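Local coordinates for protein fructosyl amine: oxygen oxidoreductase (Aspergillus fumigatus, PDB 3DJE) that oxidatively deglycates fructosyl amino acids as an FAD-dependent fructosamine oxidase (amadoriase) of the MSOX/MTOX family, at residues V239-K244 against A325-S330; E136-G141 against E319-L324; L23-R28 against L376-M381; S6-I11 against Y30-V35. All coordinates share one frame; numbering follows the deposited sequence. Where two conformers were deposited one is given.

Contact 1. Residues V239-K244 against A325-S330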
loop_
_atom_site.group_PDB
_atom_site.type_symbol
_atom_site.label_atom_id
_atom_site.label_comp_id
_atom_site.label_asym_id
_atom_site.label_seq_id
_atom_site.Cartn_x
_atom_site.Cartn_y
_atom_site.Cartn_z
ATOM N N VAL A 239 -9.817 -2.433 -10.475
ATOM C CA VAL A 239 -10.313 -3.343 -11.510
ATOM C C VAL A 239 -9.219 -3.572 -12.551
ATOM O O VAL A 239 -8.280 -2.781 -12.641
ATOM C CB VAL A 239 -11.600 -2.799 -12.232
ATOM C CG1 VAL A 239 -12.675 -2.439 -11.225
ATOM C CG2 VAL A 239 -11.267 -1.610 -13.152
ATOM N N HIS A 240 -9.349 -4.651 -13.318
ATOM C CA HIS A 240 -8.562 -4.868 -14.536
ATOM C C HIS A 240 -9.495 -4.901 -15.754
ATOM O O HIS A 240 -10.614 -5.418 -15.668
ATOM C CB HIS A 240 -7.858 -6.222 -14.486
ATOM C CG HIS A 240 -6.816 -6.352 -13.412
ATOM N ND1 HIS A 240 -5.953 -7.426 -13.356
ATOM C CD2 HIS A 240 -6.481 -5.544 -12.375
ATOM C CE1 HIS A 240 -5.148 -7.288 -12.313
ATOM N NE2 HIS A 240 -5.439 -6.149 -11.709
ATOM N N ILE A 241 -9.001 -4.386 -16.871
ATOM C CA ILE A 241 -9.603 -4.601 -18.195
ATOM C C ILE A 241 -8.594 -5.342 -19.083
ATOM O O ILE A 241 -7.458 -4.901 -19.220
ATOM C CB ILE A 241 -10.034 -3.260 -18.829
ATOM C CG1 ILE A 241 -11.244 -2.720 -18.071
ATOM C CG2 ILE A 241 -10.356 -3.410 -20.347
ATOM C CD1 ILE A 241 -11.645 -1.302 -18.456
ATOM N N ALA A 242 -9.014 -6.472 -19.662
ATOM C CA ALA A 242 -8.138 -7.262 -20.539
ATOM C C ALA A 242 -8.186 -6.773 -21.978
ATOM O O ALA A 242 -9.246 -6.804 -22.620
ATOM C CB ALA A 242 -8.498 -8.743 -20.486
ATOM N N LEU A 243 -7.046 -6.324 -22.479
ATOM C CA LEU A 243 -6.936 -5.926 -23.879
ATOM C C LEU A 243 -6.820 -7.163 -24.759
ATOM O O LEU A 243 -6.216 -8.162 -24.359
ATOM C CB LEU A 243 -5.724 -5.020 -24.083
ATOM C CG LEU A 243 -5.674 -3.674 -23.354
ATOM C CD1 LEU A 243 -4.337 -3.017 -23.584
ATOM C CD2 LEU A 243 -6.805 -2.767 -23.818
ATOM N N LYS A 244 -7.410 -7.097 -25.953
ATOM C CA LYS A 244 -7.258 -8.153 -26.950
ATOM C C LYS A 244 -5.799 -8.216 -27.403
ATOM O O LYS A 244 -5.127 -7.188 -27.435
ATOM C CB LYS A 244 -8.171 -7.882 -28.151
ATOM C CG LYS A 244 -9.652 -7.829 -27.803
ATOM C CD LYS A 244 -10.512 -7.699 -29.058
ATOM C CE LYS A 244 -11.820 -6.964 -28.770
ATOM N NZ LYS A 244 -11.600 -5.527 -28.409
ATOM N N ALA A 325 -14.224 2.444 -22.059
ATOM C CA ALA A 325 -15.079 2.785 -20.916
ATOM C C ALA A 325 -16.236 1.817 -20.662
ATOM O O ALA A 325 -16.768 1.755 -19.550
ATOM C CB ALA A 325 -15.581 4.222 -21.024
ATOM N N ASP A 326 -16.608 1.059 -21.692
ATOM C CA ASP A 326 -17.726 0.127 -21.600
ATOM C C ASP A 326 -17.286 -1.335 -21.595
ATOM O O ASP A 326 -18.122 -2.236 -21.556
ATOM C CB ASP A 326 -18.725 0.377 -22.737
ATOM C CG ASP A 326 -19.440 1.718 -22.607
ATOM O OD1 ASP A 326 -19.769 2.127 -21.466
ATOM O OD2 ASP A 326 -19.673 2.366 -23.652
ATOM N N ARG A 327 -15.973 -1.565 -21.623
ATOM C CA ARG A 327 -15.426 -2.920 -21.570
ATOM C C ARG A 327 -15.752 -3.617 -20.247
ATOM O O ARG A 327 -15.681 -2.999 -19.178
ATOM C CB ARG A 327 -13.905 -2.897 -21.763
ATOM C CG ARG A 327 -13.428 -2.324 -23.081
ATOM C CD ARG A 327 -13.597 -3.280 -24.241
ATOM N NE ARG A 327 -12.942 -2.736 -25.434
ATOM C CZ ARG A 327 -11.704 -3.026 -25.825
ATOM N NH1 ARG A 327 -10.955 -3.878 -25.139
ATOM N NH2 ARG A 327 -11.215 -2.461 -26.919
ATOM N N PRO A 328 -16.105 -4.915 -20.310
ATOM C CA PRO A 328 -16.299 -5.641 -19.060
ATOM C C PRO A 328 -14.987 -5.733 -18.290
ATOM O O PRO A 328 -13.914 -5.804 -18.903
ATOM C CB PRO A 328 -16.722 -7.039 -19.526
ATOM C CG PRO A 328 -16.183 -7.164 -20.905
ATOM C CD PRO A 328 -16.337 -5.776 -21.485
ATOM N N PHE A 329 -15.080 -5.711 -16.965
ATOM C CA PHE A 329 -13.903 -5.937 -16.111
ATOM C C PHE A 329 -13.528 -7.414 -16.100
ATOM O O PHE A 329 -14.407 -8.281 -16.065
ATOM C CB PHE A 329 -14.173 -5.482 -14.681
ATOM C CG PHE A 329 -14.569 -4.037 -14.551
ATOM C CD1 PHE A 329 -14.079 -3.067 -15.429
ATOM C CD2 PHE A 329 -15.401 -3.635 -13.509
ATOM C CE1 PHE A 329 -14.439 -1.725 -15.288
ATOM C CE2 PHE A 329 -15.759 -2.295 -13.351
ATOM C CZ PHE A 329 -15.284 -1.338 -14.242
ATOM N N SER A 330 -12.227 -7.701 -16.115
ATOM C CA SER A 330 -11.756 -9.091 -16.053
ATOM C C SER A 330 -11.427 -9.513 -14.617
ATOM O O SER A 330 -11.286 -10.707 -14.333
ATOM C CB SER A 330 -10.521 -9.273 -16.923
ATOM O OG SER A 330 -9.504 -8.392 -16.488
HETATM O O HOH W 1 -11.790 -7.237 -19.819
HETATM O O HOH W 2 -11.700 -6.009 -22.845
#
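Ser330 and Phe329, in the loop after helix 307-320, meet His240 and Val239 of strand 232-242. The amide N of Ser330 donates to His240 O at 2.8 Å, with an N-H...O angle of 159°. Val239 straddles one face of the Phe329 ring: CG1 sits 3.7 Å from CE2, a CH-pi contact offset toward the rim, while CG2 approaches CE1 and CD1. At the edge of that ring Ile241 CG1 packs 3.9 Å from Phe329 CD1, and Ile241 CG2 rests on Arg327 CB. One water accepts from Ala242 N and donates to Pro328 O; another donates to Ala242 O and accepts from Arg327 NH1 in the guanidinium plane. The arginine chain turns at chi2 (-77°), which brings its guanidinium under Lys244, whose NZ stands over one face, 3.4 Å from Arg327 NH2. These like charges are probably eased by Glu247, which forms a salt bridge with NH2. From the neighbouring strand 274-289, Glu274 accepts a hydrogen bond from His240 ND1. Helix 307-320 packs against Val239 and Ile241, its Arg314 forming a cation-pi contact with Phe329, and strands 274-289 and 331-339 pair with strand 232-242.

Contact 2. Residues E136-G141 against E319-L324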
loop_
_atom_site.group_PDB
_atom_site.type_symbol
_atom_site.label_atom_id
_atom_site.label_comp_id
_atom_site.label_asym_id
_atom_site.label_seq_id
_atom_site.Cartn_x
_atom_site.Cartn_y
_atom_site.Cartn_z
ATOM N N GLU A 136 -1.098 7.751 -30.627
ATOM C CA GLU A 136 -2.433 8.072 -31.096
ATOM C C GLU A 136 -3.321 6.838 -30.997
ATOM O O GLU A 136 -2.933 5.750 -31.430
ATOM C CB GLU A 136 -2.369 8.568 -32.542
ATOM C CG GLU A 136 -3.359 9.670 -32.849
ATOM C CD GLU A 136 -3.069 10.347 -34.176
ATOM O OE1 GLU A 136 -1.871 10.470 -34.540
ATOM O OE2 GLU A 136 -4.039 10.756 -34.852
ATOM N N GLY A 137 -4.494 7.008 -30.393
ATOM C CA GLY A 137 -5.443 5.914 -30.223
ATOM C C GLY A 137 -5.526 5.381 -28.804
ATOM O O GLY A 137 -6.450 4.620 -28.470
ATOM N N VAL A 138 -4.562 5.760 -27.969
ATOM C CA VAL A 138 -4.569 5.316 -26.569
ATOM C C VAL A 138 -5.334 6.303 -25.683
ATOM O O VAL A 138 -6.361 5.964 -25.120
ATOM C CB VAL A 138 -3.142 5.087 -25.999
ATOM C CG1 VAL A 138 -3.222 4.760 -24.511
ATOM C CG2 VAL A 138 -2.418 3.970 -26.748
ATOM N N LEU A 139 -4.831 7.528 -25.574
ATOM C CA LEU A 139 -5.473 8.519 -24.725
ATOM C C LEU A 139 -6.393 9.398 -25.564
ATOM O O LEU A 139 -6.045 10.533 -25.915
ATOM C CB LEU A 139 -4.433 9.334 -23.958
ATOM C CG LEU A 139 -3.550 8.524 -22.999
ATOM C CD1 LEU A 139 -2.440 9.416 -22.440
ATOM C CD2 LEU A 139 -4.352 7.871 -21.855
ATOM N N GLN A 140 -7.579 8.865 -25.842
ATOM C CA GLN A 140 -8.533 9.483 -26.767
ATOM C C GLN A 140 -9.430 10.533 -26.117
ATOM O O GLN A 140 -10.142 11.264 -26.816
ATOM C CB GLN A 140 -9.419 8.405 -27.388
ATOM C CG GLN A 140 -8.673 7.415 -28.272
ATOM C CD GLN A 140 -9.614 6.515 -29.039
ATOM O OE1 GLN A 140 -10.732 6.915 -29.385
ATOM N NE2 GLN A 140 -9.175 5.289 -29.300
ATOM N N GLY A 141 -9.413 10.594 -24.788
ATOM C CA GLY A 141 -10.350 11.423 -24.034
ATOM C C GLY A 141 -10.060 12.912 -24.042
ATOM O O GLY A 141 -9.032 13.361 -24.565
ATOM N N GLU A 319 -13.066 10.040 -19.555
ATOM C CA GLU A 319 -12.256 11.254 -19.635
ATOM C C GLU A 319 -10.870 11.027 -20.232
ATOM O O GLU A 319 -10.177 11.997 -20.564
ATOM C CB GLU A 319 -12.087 11.869 -18.240
ATOM C CG GLU A 319 -13.394 12.334 -17.601
ATOM C CD GLU A 319 -13.212 13.054 -16.273
ATOM O OE1 GLU A 319 -12.063 13.255 -15.810
ATOM O OE2 GLU A 319 -14.243 13.421 -15.677
ATOM N N THR A 320 -10.477 9.759 -20.375
ATOM C CA THR A 320 -9.090 9.404 -20.686
ATOM C C THR A 320 -8.975 8.407 -21.841
ATOM O O THR A 320 -8.335 8.685 -22.857
ATOM C CB THR A 320 -8.385 8.805 -19.444
ATOM O OG1 THR A 320 -9.146 7.698 -18.950
ATOM C CG2 THR A 320 -8.268 9.847 -18.347
HETATM N N MSE A 321 -9.575 7.236 -21.653
HETATM C CA MSE A 321 -9.584 6.177 -22.658
HETATM C C MSE A 321 -11.028 5.764 -22.944
HETATM O O MSE A 321 -11.453 4.666 -22.591
HETATM C CB MSE A 321 -8.763 4.992 -22.162
HETATM C CG MSE A 321 -7.317 5.368 -21.989
HETATM SE SE MSE A 321 -6.205 3.878 -21.515
HETATM C CE MSE A 321 -7.064 3.347 -19.854
ATOM N N PRO A 322 -11.806 6.669 -23.559
ATOM C CA PRO A 322 -13.249 6.409 -23.698
ATOM C C PRO A 322 -13.564 5.160 -24.528
ATOM O O PRO A 322 -14.638 4.556 -24.352
ATOM C CB PRO A 322 -13.780 7.689 -24.370
ATOM C CG PRO A 322 -12.593 8.329 -24.991
ATOM C CD PRO A 322 -11.414 7.971 -24.124
ATOM N N GLN A 323 -12.631 4.761 -25.394
ATOM C CA GLN A 323 -12.779 3.527 -26.187
ATOM C C GLN A 323 -12.858 2.255 -25.307
ATOM O O GLN A 323 -13.347 1.200 -25.739
ATOM C CB GLN A 323 -11.674 3.422 -27.245
ATOM C CG GLN A 323 -10.261 3.050 -26.722
ATOM C CD GLN A 323 -9.472 4.219 -26.146
ATOM O OE1 GLN A 323 -9.980 5.332 -26.010
ATOM N NE2 GLN A 323 -8.216 3.957 -25.783
ATOM N N LEU A 324 -12.390 2.374 -24.063
ATOM C CA LEU A 324 -12.376 1.258 -23.122
ATOM C C LEU A 324 -13.465 1.347 -22.059
ATOM O O LEU A 324 -13.624 0.427 -21.259
ATOM C CB LEU A 324 -10.997 1.148 -22.440
ATOM C CG LEU A 324 -9.782 0.891 -23.338
ATOM C CD1 LEU A 324 -8.519 0.670 -22.491
ATOM C CD2 LEU A 324 -10.038 -0.324 -24.245
#
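The side-chain amides of Gln140 and Gln323 lie stacked, their planes 7° apart, with Gln140 NE2 3.3 Å from Gln323 CD. No hydrogen bond joins the two amides. Each is instead held at its edge by a backbone carbonyl of the loop 136-141. Gln140 NE2 donates to Gly137 O at 2.9 Å, almost straight at 175° and in the plane of its own amide, although it meets that carbonyl from above the carbonyl plane. Gln323 NE2 reaches Val138 O at 2.8 Å and also bonds to Tyr251 OH, which together fix the rotation of the amide. The Gln323 chain gets there by a sharp turn: CG lies between the backbone N and the carbonyl carbon (chi1 74°), followed by a bend at chi2. The contact joins an irregular loop, between helix 127-131 and strand 147-151, to residues 319-324, at and after the last part of helix 307-320. There Thr320 O accepts from Gly141 N at 2.9 Å, and Leu139 CA approaches the same oxygen in a CH...O contact. Gly141 CA makes another with Glu319 O at 3.5 Å. Pro322 CD packs on Gly141 N and on Gln140 CB. On the buried side, Leu139 CD2 lies against CG of selenomethionine Met321 at 3.9 Å, beside Phe265 of strand 263-265; Tyr251 of helix 248-251 touches both Val138 and Met321.

Contact 3. Residues L23-R28 against L376-M381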
loop_
_atom_site.group_PDB
_atom_site.type_symbol
_atom_site.label_atom_id
_atom_site.label_comp_id
_atom_site.label_asym_id
_atom_site.label_seq_id
_atom_site.Cartn_x
_atom_site.Cartn_y
_atom_site.Cartn_z
ATOM N N LEU A 23 13.226 -10.336 5.049
ATOM C CA LEU A 23 14.378 -10.219 4.161
ATOM C C LEU A 23 15.535 -9.526 4.851
ATOM O O LEU A 23 16.680 -10.016 4.807
ATOM C CB LEU A 23 13.984 -9.466 2.887
ATOM C CG LEU A 23 15.141 -9.237 1.906
ATOM C CD1 LEU A 23 15.693 -10.577 1.391
ATOM C CD2 LEU A 23 14.673 -8.324 0.758
ATOM N N HIS A 24 15.248 -8.390 5.494
ATOM C CA HIS A 24 16.310 -7.627 6.139
ATOM C C HIS A 24 16.867 -8.298 7.382
ATOM O O HIS A 24 18.074 -8.223 7.621
ATOM C CB HIS A 24 15.901 -6.178 6.337
ATOM C CG HIS A 24 15.879 -5.420 5.053
ATOM N ND1 HIS A 24 17.036 -5.046 4.402
ATOM C CD2 HIS A 24 14.852 -5.014 4.267
ATOM C CE1 HIS A 24 16.721 -4.408 3.285
ATOM N NE2 HIS A 24 15.404 -4.383 3.177
ATOM N N LEU A 25 16.032 -9.023 8.119
ATOM C CA LEU A 25 16.562 -9.815 9.237
ATOM C C LEU A 25 17.555 -10.839 8.695
ATOM O O LEU A 25 18.657 -10.997 9.251
ATOM C CB LEU A 25 15.446 -10.536 9.999
ATOM C CG LEU A 25 14.626 -9.665 10.947
ATOM C CD1 LEU A 25 13.360 -10.412 11.381
ATOM C CD2 LEU A 25 15.400 -9.194 12.187
ATOM N N ALA A 26 17.163 -11.540 7.626
ATOM C CA ALA A 26 18.005 -12.572 7.018
ATOM C C ALA A 26 19.306 -11.953 6.512
ATOM O O ALA A 26 20.392 -12.501 6.748
ATOM C CB ALA A 26 17.275 -13.270 5.875
ATOM N N ARG A 27 19.209 -10.802 5.851
ATOM C CA ARG A 27 20.436 -10.130 5.351
ATOM C C ARG A 27 21.367 -9.701 6.469
ATOM O O ARG A 27 22.590 -9.645 6.280
ATOM C CB ARG A 27 20.095 -8.931 4.465
ATOM C CG ARG A 27 19.495 -9.340 3.146
ATOM C CD ARG A 27 19.204 -8.089 2.327
ATOM N NE ARG A 27 18.837 -8.417 0.961
ATOM C CZ ARG A 27 18.546 -7.504 0.032
ATOM N NH1 ARG A 27 18.584 -6.210 0.340
ATOM N NH2 ARG A 27 18.228 -7.887 -1.200
ATOM N N ARG A 28 20.792 -9.403 7.627
ATOM C CA ARG A 28 21.564 -8.909 8.754
ATOM C C ARG A 28 22.059 -10.036 9.665
ATOM O O ARG A 28 22.649 -9.777 10.716
ATOM C CB ARG A 28 20.800 -7.801 9.486
ATOM C CG ARG A 28 20.732 -6.545 8.605
ATOM C CD ARG A 28 19.660 -5.550 9.012
ATOM N NE ARG A 28 19.928 -4.909 10.293
ATOM C CZ ARG A 28 19.451 -3.717 10.643
ATOM N NH1 ARG A 28 18.706 -3.014 9.801
ATOM N NH2 ARG A 28 19.730 -3.222 11.832
ATOM N N LEU A 376 14.405 -0.401 8.550
ATOM C CA LEU A 376 13.939 0.521 9.580
ATOM C C LEU A 376 13.208 -0.231 10.708
ATOM O O LEU A 376 13.350 0.095 11.879
ATOM C CB LEU A 376 13.036 1.594 8.968
ATOM C CG LEU A 376 12.564 2.700 9.908
ATOM C CD1 LEU A 376 13.759 3.499 10.508
ATOM C CD2 LEU A 376 11.584 3.619 9.166
ATOM N N ILE A 377 12.459 -1.263 10.341
ATOM C CA ILE A 377 11.746 -2.072 11.326
ATOM C C ILE A 377 12.743 -2.889 12.176
ATOM O O ILE A 377 12.595 -3.018 13.407
ATOM C CB ILE A 377 10.680 -2.987 10.646
ATOM C CG1 ILE A 377 9.579 -2.122 9.982
ATOM C CG2 ILE A 377 10.100 -3.990 11.665
ATOM C CD1 ILE A 377 8.724 -2.857 8.950
ATOM N N VAL A 378 13.769 -3.432 11.520
ATOM C CA VAL A 378 14.857 -4.115 12.259
ATOM C C VAL A 378 15.603 -3.102 13.153
ATOM O O VAL A 378 15.915 -3.398 14.301
ATOM C CB VAL A 378 15.798 -4.902 11.338
ATOM C CG1 VAL A 378 16.945 -5.551 12.149
ATOM C CG2 VAL A 378 15.018 -6.011 10.622
ATOM N N ASP A 379 15.880 -1.908 12.625
ATOM C CA ASP A 379 16.495 -0.866 13.439
ATOM C C ASP A 379 15.688 -0.586 14.711
ATOM O O ASP A 379 16.250 -0.396 15.787
ATOM C CB ASP A 379 16.668 0.412 12.630
ATOM C CG ASP A 379 17.847 0.351 11.659
ATOM O OD1 ASP A 379 18.686 -0.591 11.720
ATOM O OD2 ASP A 379 17.938 1.282 10.826
ATOM N N ALA A 380 14.363 -0.576 14.591
ATOM C CA ALA A 380 13.516 -0.356 15.758
ATOM C C ALA A 380 13.737 -1.454 16.796
ATOM O O ALA A 380 13.886 -1.169 17.983
ATOM C CB ALA A 380 12.051 -0.262 15.351
HETATM N N MSE A 381 13.773 -2.709 16.353
HETATM C CA MSE A 381 14.021 -3.817 17.278
HETATM C C MSE A 381 15.360 -3.625 17.977
HETATM O O MSE A 381 15.464 -3.788 19.195
HETATM C CB MSE A 381 13.990 -5.176 16.572
HETATM C CG MSE A 381 14.104 -6.342 17.555
HETATM SE SE MSE A 381 14.736 -8.047 16.834
HETATM C CE MSE A 381 16.340 -7.474 15.905
#
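Arg28 grips Asp379 end-on, with both terminal nitrogens directed at a single carboxylate oxygen. NH2 is 2.8 Å from OD1 of Asp379 and meets it nearly along the C-O axis; NH1, at 3.1 Å from the same OD1, arrives from above the carboxylate plane in a more bent bond. The oxygen stays within a few degrees of the guanidinium plane, while the two flat groups themselves are turned 64° apart. Further acceptors share the load: NH2 also forms a salt bridge with Glu382, and NH1 donates to Asn375 OD1. The bonds to Asp379, Glu382 and Asn375 fix the rotation of the guanidinium, and the two carboxylates probably balance its charge.

One face of the guanidinium rests on Val378, whose CG1 lies over its centre, 3.5 Å from Arg28 CZ. With CG1 anti to the backbone N (chi1 178°), Val378 presents its two methyl groups to different partners, CG1 to the arginine and CG2 to Leu25, whose CD2 is 3.6 Å from that CG2. His24 is only lightly touched here; its NE2 donates to Pro371 O.

The axes of helix segments 23-27 and 376-381 come within 9.6 Å, at 65°, with Leu25 and Val378 nearest in register. Leu25 continues inward onto Leu9 and Phe214 of the parallel strands 9-12 and 212-215. The arrangement is that of two helices crossing on one face of a Rossmann-type FAD-binding domain, the first being the helix of its opening beta-alpha-beta unit.

Contact 4. Residues S6-I11 against Y30-V35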
loop_
_atom_site.group_PDB
_atom_site.type_symbol
_atom_site.label_atom_id
_atom_site.label_comp_id
_atom_site.label_asym_id
_atom_site.label_seq_id
_atom_site.Cartn_x
_atom_site.Cartn_y
_atom_site.Cartn_z
ATOM N N SER A 6 20.645 -16.058 16.579
ATOM C CA SER A 6 19.834 -17.271 16.518
ATOM C C SER A 6 18.605 -17.211 17.445
ATOM O O SER A 6 17.885 -18.201 17.582
ATOM C CB SER A 6 20.687 -18.499 16.822
ATOM O OG SER A 6 21.171 -18.435 18.144
ATOM N N SER A 7 18.370 -16.058 18.059
ATOM C CA SER A 7 17.151 -15.859 18.857
ATOM C C SER A 7 15.907 -16.092 18.014
ATOM O O SER A 7 15.855 -15.687 16.860
ATOM C CB SER A 7 17.071 -14.443 19.420
ATOM O OG SER A 7 18.039 -14.217 20.423
ATOM N N SER A 8 14.895 -16.718 18.608
ATOM C CA SER A 8 13.616 -16.914 17.919
ATOM C C SER A 8 12.905 -15.576 17.698
ATOM O O SER A 8 12.551 -14.883 18.660
ATOM C CB SER A 8 12.716 -17.875 18.700
ATOM O OG SER A 8 11.438 -17.965 18.084
ATOM N N LEU A 9 12.720 -15.223 16.426
ATOM C CA LEU A 9 12.011 -13.997 16.040
ATOM C C LEU A 9 10.766 -14.391 15.269
ATOM O O LEU A 9 10.812 -15.288 14.424
ATOM C CB LEU A 9 12.893 -13.087 15.175
ATOM C CG LEU A 9 14.272 -12.741 15.737
ATOM C CD1 LEU A 9 14.998 -11.846 14.730
ATOM C CD2 LEU A 9 14.113 -12.005 17.053
ATOM N N LEU A 10 9.659 -13.724 15.567
ATOM C CA LEU A 10 8.374 -14.064 14.966
ATOM C C LEU A 10 7.811 -12.852 14.269
ATOM O O LEU A 10 7.781 -11.769 14.857
ATOM C CB LEU A 10 7.404 -14.506 16.054
ATOM C CG LEU A 10 6.054 -15.046 15.587
ATOM C CD1 LEU A 10 6.226 -16.318 14.756
ATOM C CD2 LEU A 10 5.186 -15.333 16.802
ATOM N N ILE A 11 7.395 -13.018 13.010
ATOM C CA ILE A 11 6.745 -11.925 12.286
ATOM C C ILE A 11 5.303 -12.307 12.022
ATOM O O ILE A 11 5.042 -13.369 11.433
ATOM C CB ILE A 11 7.436 -11.618 10.945
ATOM C CG1 ILE A 11 8.891 -11.215 11.187
ATOM C CG2 ILE A 11 6.672 -10.529 10.167
ATOM C CD1 ILE A 11 9.706 -11.176 9.924
ATOM N N TYR A 30 20.355 -12.855 10.962
ATOM C CA TYR A 30 19.466 -13.628 11.845
ATOM C C TYR A 30 19.074 -14.949 11.207
ATOM O O TYR A 30 18.759 -14.991 10.015
ATOM C CB TYR A 30 18.247 -12.807 12.239
ATOM C CG TYR A 30 18.586 -11.626 13.121
ATOM C CD1 TYR A 30 18.629 -11.769 14.516
ATOM C CD2 TYR A 30 18.882 -10.378 12.578
ATOM C CE1 TYR A 30 18.928 -10.693 15.337
ATOM C CE2 TYR A 30 19.179 -9.283 13.400
ATOM C CZ TYR A 30 19.209 -9.451 14.784
ATOM O OH TYR A 30 19.528 -8.382 15.607
ATOM N N THR A 31 19.075 -16.023 12.001
ATOM C CA THR A 31 18.934 -17.367 11.436
ATOM C C THR A 31 17.760 -18.171 11.994
ATOM O O THR A 31 17.613 -19.350 11.650
ATOM C CB THR A 31 20.191 -18.202 11.693
ATOM O OG1 THR A 31 20.393 -18.298 13.103
ATOM C CG2 THR A 31 21.408 -17.560 11.068
ATOM N N ASN A 32 16.934 -17.546 12.832
ATOM C CA ASN A 32 15.811 -18.239 13.452
ATOM C C ASN A 32 14.524 -17.412 13.391
ATOM O O ASN A 32 13.894 -17.128 14.418
ATOM C CB ASN A 32 16.177 -18.638 14.892
ATOM C CG ASN A 32 15.159 -19.584 15.526
ATOM O OD1 ASN A 32 14.296 -20.149 14.844
ATOM N ND2 ASN A 32 15.254 -19.754 16.846
ATOM N N VAL A 33 14.129 -17.062 12.167
ATOM C CA VAL A 33 12.977 -16.170 11.940
ATOM C C VAL A 33 11.826 -16.993 11.387
ATOM O O VAL A 33 12.018 -17.795 10.465
ATOM C CB VAL A 33 13.341 -15.073 10.905
ATOM C CG1 VAL A 33 12.153 -14.130 10.659
ATOM C CG2 VAL A 33 14.588 -14.293 11.355
ATOM N N THR A 34 10.635 -16.793 11.957
ATOM C CA THR A 34 9.429 -17.451 11.461
ATOM C C THR A 34 8.401 -16.391 11.096
ATOM O O THR A 34 8.198 -15.433 11.847
ATOM C CB THR A 34 8.833 -18.405 12.521
ATOM O OG1 THR A 34 9.808 -19.400 12.865
ATOM C CG2 THR A 34 7.604 -19.122 11.985
ATOM N N VAL A 35 7.761 -16.564 9.945
ATOM C CA VAL A 35 6.706 -15.648 9.512
ATOM C C VAL A 35 5.394 -16.414 9.403
ATOM O O VAL A 35 5.353 -17.490 8.783
ATOM C CB VAL A 35 7.033 -14.987 8.141
ATOM C CG1 VAL A 35 5.978 -13.914 7.790
ATOM C CG2 VAL A 35 8.427 -14.348 8.147
HETATM O O HOH W 3 17.085 -15.168 14.469
HETATM O O HOH W 4 11.237 -18.265 14.915
#
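Asn32 O is gripped by two donors: Leu9 N at 3.0 Å, with an almost straight N-H...O angle of 174°, and a water that also bonds to Thr34 OG1. The Asn32 side chain, CG anti to the backbone N (chi1 -170°), reaches back along the neighbouring chain, where ND2 donates to Ser6 O at 3.1 Å. A second water links Ser7 O to Asn32 N. The ladder is parallel: Leu9 O accepts from Thr34 N, and Thr34 O from Ile11 N at 2.8 Å. These are the two strands of the beta-alpha-beta unit formed by strand 9-12, helix 16-27 and strand 33-37, consistent with the start of a Rossmann-type fold whose glycine-rich turn would follow the first strand. Leu9, Ile11, Val33 and Val35 share the sheet face covered by helix 16-27. Ile11 CD1 fits between Val33 CG1 and Val35 CG2, 3.9 Å from each, and Leu9 CD1 leans obliquely on Tyr30 CD1 at 3.6 Å. Tyr30 OH bonds to Glu382 of helix 373-382. On the other face Leu10 CD1 packs against Thr34 CB at 4.0 Å, and Val179 of strand 177-180 touches Thr34.

In the fold
The four contacts form two pairs at opposite sides of the chain's centre. Contacts 3 and 4, centres 11 Å apart, lie together in the beta-alpha-beta region of the FAD-binding fold: Leu25 CD2 packs 3.7 Å from Leu9 CD1, and Leu25 O lies 3.0 Å from Tyr30 N, probably hydrogen-bonded. The side chain of Val35 is about 7 Å from the bound FAD, that of His24 about 12 Å. Contacts 1 and 2, centres 13 Å apart, meet where Ile241 CD1 touches Leu324 O. Both lie away from the residues that bind FAD and FSA, although the His240 side chain is about 10 Å from FAD and that of Val239 about 12 Å from the bound ligand FSA. The centre of contact 2 is about 50 Å from that of contact 4.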